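Local coordinates for protein C alpha-dehydrogenase (Sphingobium sp. SYK-6, PDB 4YAG) that is a short-chain dehydrogenase that binds NADH and probably oxidises an alcohol carbon with NAD(+) as hydride acceptor, at residues 79-91 with 130-142. Sequence-based numbering, arbitrary orientation.
Sequences EAVMGGPDILINN and MRARGRGGHIVNT. With NAI (1,4-dihydronicotinamide adenine dinucleotide), chain C.
D86 OD2 takes R135 NE on its syn side at 2.7 Å, a salt bridge in which carboxylate and guanidinium are turned 58° apart, and a water held by R133 NE lies 2.8 Å from the same OD2. The other oxygen, OD1, meets the backbone N of T7, so both ends of this buried carboxylate are engaged. R133 comes in beside it: its chain bends at chi3 (-65°), laying one guanidinium face over G84 C and bringing NH2 to P85 O at 2.9 Å, where P85 follows a cis peptide bond. With an alanine at this position, P85 O is likely to lose its charged donor, the G84 peptide its cover, and the water beside D86 OD2 its N-H donor. From here strands 87-90 and 137-142 run parallel at the centre of the Rossmann-type sheet, with hydrogen bonds from H138 N to D86 O through to T142 N to N90 O. G137 CA passes 3.0 Å from D86 O, a place where a side chain would clash. N90 ND2 donates to N141 OD1 (2.9 Å) with the amides nearly coplanar, while I89 CD1 presses tightly on V140 CG2 (3.4 Å). At the C-terminal ends T142 OG1 donates in the carbonyl plane to a lone pair of N91 OD1, and N91 O accepts from NADH O3D (2.9 Å). Ionic and water-linked bonds thus hold the turns before the strands, whereas neutral amide and hydroxyl groups join the segments near the cofactor, with K162 bonding T142 O.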
loop_
_atom_site.group_PDB
_atom_site.type_symbol
_atom_site.label_atom_id
_atom_site.label_comp_id
_atom_site.label_asym_id
_atom_site.label_seq_id
_atom_site.Cartn_x
_atom_site.Cartn_y
_atom_site.Cartn_z
ATOM N N GLU A 79 24.575 -8.067 -12.836
ATOM C CA GLU A 79 25.157 -7.519 -14.045
ATOM C C GLU A 79 26.521 -8.153 -14.314
ATOM O O GLU A 79 26.807 -8.554 -15.435
ATOM C CB GLU A 79 25.287 -5.996 -13.932
ATOM C CG GLU A 79 25.710 -5.310 -15.220
ATOM C CD GLU A 79 27.178 -5.497 -15.560
ATOM O OE1 GLU A 79 28.026 -5.486 -14.640
ATOM O OE2 GLU A 79 27.481 -5.654 -16.762
ATOM N N ALA A 80 27.347 -8.251 -13.272
ATOM C CA ALA A 80 28.721 -8.747 -13.423
ATOM C C ALA A 80 28.768 -10.221 -13.788
ATOM O O ALA A 80 29.566 -10.632 -14.626
ATOM C CB ALA A 80 29.512 -8.515 -12.138
ATOM N N VAL A 81 27.919 -11.017 -13.148
ATOM C CA VAL A 81 28.010 -12.477 -13.302
ATOM C C VAL A 81 27.193 -12.990 -14.494
ATOM O O VAL A 81 27.657 -13.865 -15.232
ATOM C CB VAL A 81 27.605 -13.209 -12.008
ATOM C CG1 VAL A 81 27.631 -14.745 -12.194
ATOM C CG2 VAL A 81 28.531 -12.803 -10.872
ATOM N N MET A 82 26.000 -12.449 -14.704
ATOM C CA MET A 82 25.092 -12.983 -15.714
ATOM C C MET A 82 24.622 -11.957 -16.727
ATOM O O MET A 82 23.921 -12.324 -17.664
ATOM C CB MET A 82 23.853 -13.618 -15.060
ATOM C CG MET A 82 24.179 -14.757 -14.115
ATOM S SD MET A 82 24.959 -16.172 -14.895
ATOM C CE MET A 82 23.505 -17.010 -15.507
ATOM N N GLY A 83 24.977 -10.688 -16.530
ATOM C CA GLY A 83 24.538 -9.628 -17.415
ATOM C C GLY A 83 23.189 -9.051 -17.017
ATOM O O GLY A 83 22.371 -9.693 -16.352
ATOM N N GLY A 84 22.949 -7.807 -17.414
ATOM C CA GLY A 84 21.635 -7.225 -17.214
ATOM C C GLY A 84 21.289 -6.949 -15.752
ATOM O O GLY A 84 22.142 -6.467 -14.988
ATOM N N PRO A 85 20.054 -7.278 -15.337
ATOM C CA PRO A 85 19.059 -8.079 -16.058
ATOM C C PRO A 85 18.237 -7.267 -17.039
ATOM O O PRO A 85 18.169 -6.042 -16.914
ATOM C CB PRO A 85 18.142 -8.566 -14.936
ATOM C CG PRO A 85 18.131 -7.407 -13.977
ATOM C CD PRO A 85 19.535 -6.807 -14.035
ATOM N N ASP A 86 17.585 -7.953 -17.973
ATOM C CA ASP A 86 16.643 -7.312 -18.875
ATOM C C ASP A 86 15.222 -7.499 -18.379
ATOM O O ASP A 86 14.339 -6.694 -18.690
ATOM C CB ASP A 86 16.762 -7.908 -20.257
ATOM C CG ASP A 86 18.200 -7.993 -20.713
ATOM O OD1 ASP A 86 18.785 -9.102 -20.704
ATOM O OD2 ASP A 86 18.770 -6.927 -21.039
ATOM N N ILE A 87 15.006 -8.579 -17.640
ATOM C CA ILE A 87 13.705 -8.909 -17.084
ATOM C C ILE A 87 13.853 -8.924 -15.574
ATOM O O ILE A 87 14.710 -9.630 -15.029
ATOM C CB ILE A 87 13.196 -10.249 -17.618
ATOM C CG1 ILE A 87 12.982 -10.156 -19.142
ATOM C CG2 ILE A 87 11.935 -10.710 -16.878
ATOM C CD1 ILE A 87 12.726 -11.479 -19.831
ATOM N N LEU A 88 13.013 -8.135 -14.909
ATOM C CA LEU A 88 12.998 -8.038 -13.460
ATOM C C LEU A 88 11.679 -8.595 -12.921
ATOM O O LEU A 88 10.616 -8.072 -13.233
ATOM C CB LEU A 88 13.179 -6.573 -13.030
ATOM C CG LEU A 88 13.036 -6.271 -11.534
ATOM C CD1 LEU A 88 14.121 -6.961 -10.712
ATOM C CD2 LEU A 88 13.040 -4.745 -11.311
ATOM N N ILE A 89 11.752 -9.667 -12.136
ATOM C CA ILE A 89 10.561 -10.324 -11.597
ATOM C C ILE A 89 10.584 -10.135 -10.079
ATOM O O ILE A 89 11.336 -10.802 -9.366
ATOM C CB ILE A 89 10.459 -11.831 -11.951
ATOM C CG1 ILE A 89 10.692 -12.085 -13.450
ATOM C CG2 ILE A 89 9.126 -12.380 -11.440
ATOM C CD1 ILE A 89 9.600 -11.648 -14.345
ATOM N N ASN A 90 9.777 -9.199 -9.589
ATOM C CA ASN A 90 9.680 -8.939 -8.164
ATOM C C ASN A 90 8.543 -9.787 -7.638
ATOM O O ASN A 90 7.384 -9.359 -7.612
ATOM C CB ASN A 90 9.379 -7.466 -7.896
ATOM C CG ASN A 90 10.468 -6.543 -8.389
ATOM O OD1 ASN A 90 11.622 -6.651 -7.979
ATOM N ND2 ASN A 90 10.103 -5.601 -9.265
ATOM N N ASN A 91 8.872 -11.005 -7.251
ATOM C CA ASN A 91 7.866 -12.019 -6.966
ATOM C C ASN A 91 7.842 -12.519 -5.524
ATOM O O ASN A 91 6.815 -13.013 -5.071
ATOM C CB ASN A 91 8.050 -13.178 -7.945
ATOM C CG ASN A 91 7.422 -14.451 -7.477
ATOM O OD1 ASN A 91 6.228 -14.709 -7.691
ATOM N ND2 ASN A 91 8.228 -15.279 -6.838
ATOM N N MET A 130 18.668 -0.792 -16.128
ATOM C CA MET A 130 17.854 -1.229 -17.240
ATOM C C MET A 130 17.618 -0.076 -18.207
ATOM O O MET A 130 17.638 -0.263 -19.419
ATOM C CB MET A 130 16.530 -1.814 -16.756
ATOM C CG MET A 130 16.700 -3.073 -15.889
ATOM S SD MET A 130 15.182 -3.605 -15.034
ATOM C CE MET A 130 14.164 -4.094 -16.421
ATOM N N ARG A 131 17.392 1.110 -17.675
ATOM C CA ARG A 131 17.276 2.282 -18.529
ATOM C C ARG A 131 18.610 2.594 -19.206
ATOM O O ARG A 131 18.663 2.849 -20.410
ATOM C CB ARG A 131 16.834 3.490 -17.734
ATOM C CG ARG A 131 15.508 3.361 -17.013
ATOM C CD ARG A 131 15.232 4.682 -16.326
ATOM N NE ARG A 131 14.131 4.679 -15.368
ATOM C CZ ARG A 131 12.857 4.946 -15.668
ATOM N NH1 ARG A 131 12.506 5.232 -16.919
ATOM N NH2 ARG A 131 11.946 4.952 -14.708
ATOM N N ALA A 132 19.687 2.599 -18.430
ATOM C CA ALA A 132 20.999 2.996 -18.952
ATOM C C ALA A 132 21.479 2.122 -20.108
ATOM O O ALA A 132 22.127 2.603 -21.052
ATOM C CB ALA A 132 22.012 2.963 -17.843
ATOM N N ARG A 133 21.175 0.834 -20.039
ATOM C CA ARG A 133 21.681 -0.110 -21.027
ATOM C C ARG A 133 20.989 0.050 -22.374
ATOM O O ARG A 133 21.526 -0.358 -23.403
ATOM C CB ARG A 133 21.576 -1.548 -20.507
ATOM C CG ARG A 133 22.662 -1.877 -19.480
ATOM C CD ARG A 133 22.651 -3.328 -19.021
ATOM N NE ARG A 133 21.438 -3.690 -18.284
ATOM C CZ ARG A 133 21.252 -3.525 -16.979
ATOM N NH1 ARG A 133 22.193 -2.995 -16.201
ATOM N NH2 ARG A 133 20.118 -3.898 -16.439
ATOM N N GLY A 134 19.795 0.623 -22.356
ATOM C CA GLY A 134 19.111 1.036 -23.567
ATOM C C GLY A 134 18.593 -0.076 -24.449
ATOM O O GLY A 134 18.359 0.138 -25.635
ATOM N N ARG A 135 18.402 -1.268 -23.911
ATOM C CA ARG A 135 17.837 -2.327 -24.744
ATOM C C ARG A 135 16.442 -2.731 -24.290
ATOM O O ARG A 135 15.957 -3.799 -24.642
ATOM C CB ARG A 135 18.763 -3.534 -24.849
ATOM C CG ARG A 135 19.255 -4.106 -23.559
ATOM C CD ARG A 135 20.306 -5.178 -23.850
ATOM N NE ARG A 135 20.710 -5.919 -22.656
ATOM C CZ ARG A 135 21.883 -5.795 -22.034
ATOM N NH1 ARG A 135 22.809 -4.952 -22.486
ATOM N NH2 ARG A 135 22.137 -6.526 -20.946
ATOM N N GLY A 136 15.800 -1.854 -23.528
ATOM C CA GLY A 136 14.465 -2.114 -23.027
ATOM C C GLY A 136 14.488 -3.176 -21.956
ATOM O O GLY A 136 15.523 -3.528 -21.428
ATOM N N GLY A 137 13.322 -3.704 -21.641
ATOM C CA GLY A 137 13.242 -4.722 -20.622
ATOM C C GLY A 137 11.808 -4.883 -20.192
ATOM O O GLY A 137 10.886 -4.391 -20.846
ATOM N N HIS A 138 11.616 -5.604 -19.101
ATOM C CA HIS A 138 10.283 -5.823 -18.582
ATOM C C HIS A 138 10.355 -6.045 -17.089
ATOM O O HIS A 138 11.313 -6.625 -16.591
ATOM C CB HIS A 138 9.617 -7.032 -19.251
ATOM C CG HIS A 138 8.128 -6.964 -19.233
ATOM N ND1 HIS A 138 7.414 -6.266 -20.177
ATOM C CD2 HIS A 138 7.223 -7.433 -18.340
ATOM C CE1 HIS A 138 6.126 -6.344 -19.892
ATOM N NE2 HIS A 138 5.985 -7.039 -18.786
ATOM N N ILE A 139 9.323 -5.600 -16.384
ATOM C CA ILE A 139 9.163 -5.815 -14.955
ATOM C C ILE A 139 7.845 -6.534 -14.699
ATOM O O ILE A 139 6.804 -6.131 -15.220
ATOM C CB ILE A 139 9.094 -4.475 -14.176
ATOM C CG1 ILE A 139 10.293 -3.610 -14.510
ATOM C CG2 ILE A 139 8.979 -4.701 -12.664
ATOM C CD1 ILE A 139 10.192 -2.233 -13.954
ATOM N N VAL A 140 7.901 -7.612 -13.922
ATOM C CA VAL A 140 6.710 -8.295 -13.465
ATOM C C VAL A 140 6.692 -8.195 -11.954
ATOM O O VAL A 140 7.655 -8.582 -11.296
ATOM C CB VAL A 140 6.697 -9.793 -13.844
ATOM C CG1 VAL A 140 5.443 -10.483 -13.320
ATOM C CG2 VAL A 140 6.799 -9.985 -15.350
ATOM N N ASN A 141 5.601 -7.683 -11.393
ATOM C CA ASN A 141 5.402 -7.701 -9.945
ATOM C C ASN A 141 4.316 -8.691 -9.592
ATOM O O ASN A 141 3.244 -8.645 -10.174
ATOM C CB ASN A 141 4.959 -6.300 -9.462
ATOM C CG ASN A 141 6.033 -5.257 -9.669
ATOM O OD1 ASN A 141 7.221 -5.544 -9.545
ATOM N ND2 ASN A 141 5.626 -4.047 -10.034
ATOM N N THR A 142 4.565 -9.559 -8.620
ATOM C CA THR A 142 3.524 -10.491 -8.212
ATOM C C THR A 142 2.706 -9.892 -7.091
ATOM O O THR A 142 3.202 -9.722 -5.979
ATOM C CB THR A 142 4.084 -11.826 -7.740
ATOM O OG1 THR A 142 4.960 -12.358 -8.751
ATOM C CG2 THR A 142 2.947 -12.788 -7.478
HETATM P PA NAI C . 6.793 -19.709 -2.156
HETATM O O1A NAI C . 7.049 -19.561 -0.682
HETATM O O2A NAI C . 6.753 -21.119 -2.709
HETATM O O5B NAI C . 7.847 -18.879 -2.978
HETATM C C5B NAI C . 8.286 -17.644 -2.492
HETATM C C4B NAI C . 9.757 -17.673 -2.371
HETATM O O4B NAI C . 10.110 -16.303 -1.991
HETATM C C3B NAI C . 10.316 -18.588 -1.374
HETATM O O3B NAI C . 11.345 -19.435 -1.925
HETATM C C2B NAI C . 10.802 -17.727 -0.314
HETATM O O2B NAI C . 11.918 -18.267 0.410
HETATM C C1B NAI C . 11.101 -16.454 -0.968
HETATM N N9A NAI C . 11.092 -15.323 -0.078
HETATM C C8A NAI C . 10.206 -15.043 0.942
HETATM N N7A NAI C . 10.571 -13.920 1.576
HETATM C C5A NAI C . 11.701 -13.425 0.979
HETATM C C6A NAI C . 12.538 -12.324 1.171
HETATM N N6A NAI C . 12.306 -11.453 2.245
HETATM N N1A NAI C . 13.609 -12.132 0.359
HETATM C C2A NAI C . 13.872 -13.007 -0.640
HETATM N N3A NAI C . 13.103 -14.083 -0.867
HETATM C C4A NAI C . 12.030 -14.317 -0.079
HETATM O O3 NAI C . 5.377 -19.023 -2.359
HETATM P PN NAI C . 4.652 -18.455 -3.682
HETATM O O1N NAI C . 5.288 -18.963 -4.969
HETATM O O2N NAI C . 3.204 -18.841 -3.516
HETATM O O5D NAI C . 4.850 -16.865 -3.550
HETATM C C5D NAI C . 5.224 -16.049 -4.664
HETATM C C4D NAI C . 4.366 -14.837 -4.708
HETATM O O4D NAI C . 3.015 -15.245 -5.136
HETATM C C3D NAI C . 4.207 -14.153 -3.422
HETATM O O3D NAI C . 4.375 -12.734 -3.620
HETATM C C2D NAI C . 2.847 -14.453 -2.982
HETATM O O2D NAI C . 2.333 -13.416 -2.138
HETATM C C1D NAI C . 2.093 -14.544 -4.219
HETATM N N1N NAI C . 0.865 -15.247 -4.261
HETATM C C2N NAI C . 0.762 -16.610 -4.118
HETATM C C3N NAI C . -0.480 -17.217 -4.206
HETATM C C7N NAI C . -0.620 -18.694 -4.058
HETATM O O7N NAI C . -1.738 -19.249 -3.987
HETATM N N7N NAI C . 0.606 -19.488 -4.090
HETATM C C4N NAI C . -1.631 -16.485 -4.444
HETATM C C5N NAI C . -1.504 -15.122 -4.640
HETATM C C6N NAI C . -0.275 -14.519 -4.561
HETATM O O HOH W 1 25.048 -6.203 -19.081
HETATM O O HOH W 2 19.216 -4.498 -19.753
HETATM O O HOH W 3 21.557 -9.238 -20.407
#